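Local coordinates for protein haloacid dehalogenase-like hydrolase (Bacteroides thetaiotaomicron, PDB 2RB5) that probably acts as a magnesium-dependent phosphatase of the haloacid dehalogenase superfamily, at residues Leu5-Asp10 with Leu37-Ala42. Sequence-based numbering, arbitrary orientation.
Sequences LFFDID and LKIFIA. With MG (magnesium ion), chain B; WO6 (trioxido(oxo)tungsten), chain C.
F6 and F40 share one face of the sheet, where their rings run abreast, the planes 23° apart and offset so that little of one ring covers the other; CD1 of F40 sits over the F6 ring, 3.5 Å from F6 CE2. On the other face L5, F7, I39 and I41 alternate with them. The L5 methyls reach back to L37, L5 CD2 lying 4.1 Å from L37 CD1, because CG of L5 stands anti to the carbonyl carbon (chi1 -52°). Cutting L5 back to an alanine here would remove both methyls and would probably open a gap beside L37, leaving L37 CD1 without its partner on this strand. CE1 of F7 meets CG2 of I39, and past the strand end I9 CD1 packs 3.8 Å from CG2 of I41. Between the two faces four backbone hydrogen bonds join the strands in parallel register: L5 N to K38 O, F40 N to L5 O, F7 N to F40 O and A42 N to F7 O. Past the strand end comes the DxD motif of HAD hydrolases, a worked example of a magnesium site built at the C-terminal end of a parallel strand. D8 divides its carboxylate, OD1 on magnesium at 2.1 Å and OD2 on tungsten at 2.3 Å, while D10 binds the same magnesium through its backbone O. Backbone N-H groups of I9 and D10 both grip WO6 O3, consistent with tungstate occupying a phosphate site. T12 holds D8 OD1, and D211 shares the metal. Strands 4-7 and 38-42, joined through helix 23-34 as a beta-alpha-beta unit, run centrally in the Rossmann-like sheet between 206-210 and 64-67; helix 188-199 covers F6 and F40, helix 23-34 F7 and I39.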
loop_
_atom_site.group_PDB
_atom_site.type_symbol
_atom_site.label_atom_id
_atom_site.label_comp_id
_atom_site.label_asym_id
_atom_site.label_seq_id
_atom_site.Cartn_x
_atom_site.Cartn_y
_atom_site.Cartn_z
ATOM N N LEU A 5 -12.113 3.869 -8.623
ATOM C CA LEU A 5 -11.645 2.542 -8.247
ATOM C C LEU A 5 -10.300 2.691 -7.561
ATOM O O LEU A 5 -9.411 3.365 -8.087
ATOM C CB LEU A 5 -11.464 1.652 -9.466
ATOM C CG LEU A 5 -12.662 1.558 -10.407
ATOM C CD1 LEU A 5 -12.322 0.672 -11.587
ATOM C CD2 LEU A 5 -13.908 1.054 -9.720
ATOM N N PHE A 6 -10.122 2.039 -6.412
ATOM C CA PHE A 6 -8.880 2.081 -5.658
ATOM C C PHE A 6 -8.314 0.687 -5.521
ATOM O O PHE A 6 -8.958 -0.175 -4.886
ATOM C CB PHE A 6 -9.120 2.659 -4.240
ATOM C CG PHE A 6 -9.546 4.108 -4.315
ATOM C CD1 PHE A 6 -10.885 4.473 -4.376
ATOM C CD2 PHE A 6 -8.587 5.111 -4.374
ATOM C CE1 PHE A 6 -11.239 5.816 -4.485
ATOM C CE2 PHE A 6 -8.940 6.436 -4.477
ATOM C CZ PHE A 6 -10.282 6.794 -4.528
ATOM N N PHE A 7 -7.151 0.456 -6.086
ATOM C CA PHE A 7 -6.547 -0.865 -6.118
ATOM C C PHE A 7 -5.264 -0.923 -5.304
ATOM O O PHE A 7 -4.296 -0.231 -5.607
ATOM C CB PHE A 7 -6.165 -1.269 -7.538
ATOM C CG PHE A 7 -7.331 -1.444 -8.471
ATOM C CD1 PHE A 7 -7.710 -0.431 -9.346
ATOM C CD2 PHE A 7 -8.052 -2.629 -8.503
ATOM C CE1 PHE A 7 -8.786 -0.594 -10.195
ATOM C CE2 PHE A 7 -9.122 -2.785 -9.354
ATOM C CZ PHE A 7 -9.499 -1.772 -10.198
ATOM N N ASP A 8 -5.236 -1.831 -4.315
ATOM C CA ASP A 8 -3.955 -2.301 -3.789
ATOM C C ASP A 8 -3.154 -2.942 -4.941
ATOM O O ASP A 8 -3.723 -3.409 -5.931
ATOM C CB ASP A 8 -4.247 -3.288 -2.679
ATOM C CG ASP A 8 -3.013 -3.938 -2.103
ATOM O OD1 ASP A 8 -2.954 -5.183 -2.088
ATOM O OD2 ASP A 8 -2.126 -3.150 -1.674
ATOM N N ILE A 9 -1.828 -2.984 -4.762
ATOM C CA ILE A 9 -0.980 -3.643 -5.756
ATOM C C ILE A 9 -0.763 -5.109 -5.403
ATOM O O ILE A 9 -1.270 -6.024 -6.090
ATOM C CB ILE A 9 0.382 -2.948 -5.970
ATOM C CG1 ILE A 9 0.215 -1.475 -6.370
ATOM C CG2 ILE A 9 1.162 -3.707 -7.014
ATOM C CD1 ILE A 9 1.527 -0.705 -6.357
ATOM N N ASP A 10 0.002 -5.399 -4.376
ATOM C CA ASP A 10 0.498 -6.763 -4.138
ATOM C C ASP A 10 -0.605 -7.649 -3.615
ATOM O O ASP A 10 -1.243 -7.401 -2.612
ATOM C CB ASP A 10 1.648 -6.703 -3.157
ATOM C CG ASP A 10 2.774 -5.866 -3.721
ATOM O OD1 ASP A 10 3.447 -6.315 -4.655
ATOM O OD2 ASP A 10 2.935 -4.683 -3.247
ATOM N N LEU A 37 -14.267 5.477 -15.687
ATOM C CA LEU A 37 -13.849 5.248 -14.293
ATOM C C LEU A 37 -12.480 5.900 -14.109
ATOM O O LEU A 37 -11.620 5.814 -14.967
ATOM C CB LEU A 37 -13.735 3.766 -13.965
ATOM C CG LEU A 37 -15.027 3.014 -13.648
ATOM C CD1 LEU A 37 -15.690 3.609 -12.400
ATOM C CD2 LEU A 37 -15.988 2.968 -14.814
ATOM N N LYS A 38 -12.292 6.493 -12.938
ATOM C CA LYS A 38 -10.974 6.890 -12.501
ATOM C C LYS A 38 -10.354 5.709 -11.773
ATOM O O LYS A 38 -10.996 5.060 -10.939
ATOM C CB LYS A 38 -11.002 8.136 -11.629
ATOM C CG LYS A 38 -11.692 9.306 -12.249
ATOM C CD LYS A 38 -11.177 9.714 -13.619
ATOM C CE LYS A 38 -11.824 11.043 -13.981
ATOM N NZ LYS A 38 -11.539 11.429 -15.397
ATOM N N ILE A 39 -9.092 5.451 -12.087
ATOM C CA ILE A 39 -8.362 4.278 -11.591
ATOM C C ILE A 39 -7.196 4.742 -10.770
ATOM O O ILE A 39 -6.284 5.412 -11.272
ATOM C CB ILE A 39 -7.901 3.409 -12.788
ATOM C CG1 ILE A 39 -9.101 2.845 -13.551
ATOM C CG2 ILE A 39 -6.977 2.298 -12.330
ATOM C CD1 ILE A 39 -8.803 2.125 -14.822
ATOM N N PHE A 40 -7.186 4.365 -9.496
ATOM C CA PHE A 40 -6.167 4.828 -8.558
ATOM C C PHE A 40 -5.450 3.620 -7.954
ATOM O O PHE A 40 -6.053 2.583 -7.653
ATOM C CB PHE A 40 -6.826 5.643 -7.442
ATOM C CG PHE A 40 -7.525 6.856 -7.978
ATOM C CD1 PHE A 40 -8.907 6.938 -7.980
ATOM C CD2 PHE A 40 -6.791 7.903 -8.514
ATOM C CE1 PHE A 40 -9.525 8.060 -8.535
ATOM C CE2 PHE A 40 -7.396 9.008 -9.079
ATOM C CZ PHE A 40 -8.772 9.083 -9.064
ATOM N N ILE A 41 -4.158 3.801 -7.713
ATOM C CA ILE A 41 -3.355 2.859 -6.931
ATOM C C ILE A 41 -3.417 3.276 -5.470
ATOM O O ILE A 41 -3.338 4.468 -5.162
ATOM C CB ILE A 41 -1.914 2.874 -7.479
ATOM C CG1 ILE A 41 -1.898 2.431 -8.947
ATOM C CG2 ILE A 41 -0.974 2.103 -6.586
ATOM C CD1 ILE A 41 -2.406 1.030 -9.190
ATOM N N ALA A 42 -3.534 2.292 -4.567
ATOM C CA ALA A 42 -3.533 2.530 -3.133
ATOM C C ALA A 42 -2.638 1.498 -2.501
ATOM O O ALA A 42 -3.083 0.351 -2.269
ATOM C CB ALA A 42 -4.953 2.529 -2.597
HETATM MG MG MG B . -1.798 -6.400 -0.874
HETATM W W WO6 C . 0.109 -3.322 -1.218
HETATM O O1 WO6 C . 1.912 -3.322 -0.985
HETATM O O2 WO6 C . -0.259 -5.006 -1.013
HETATM O O3 WO6 C . 0.214 -2.720 -2.784
HETATM O O4 WO6 C . -0.128 -2.273 0.073
HETATM O O HOH W 1 -2.505 -5.409 0.841
HETATM O O HOH W 2 -0.758 -7.842 0.166
#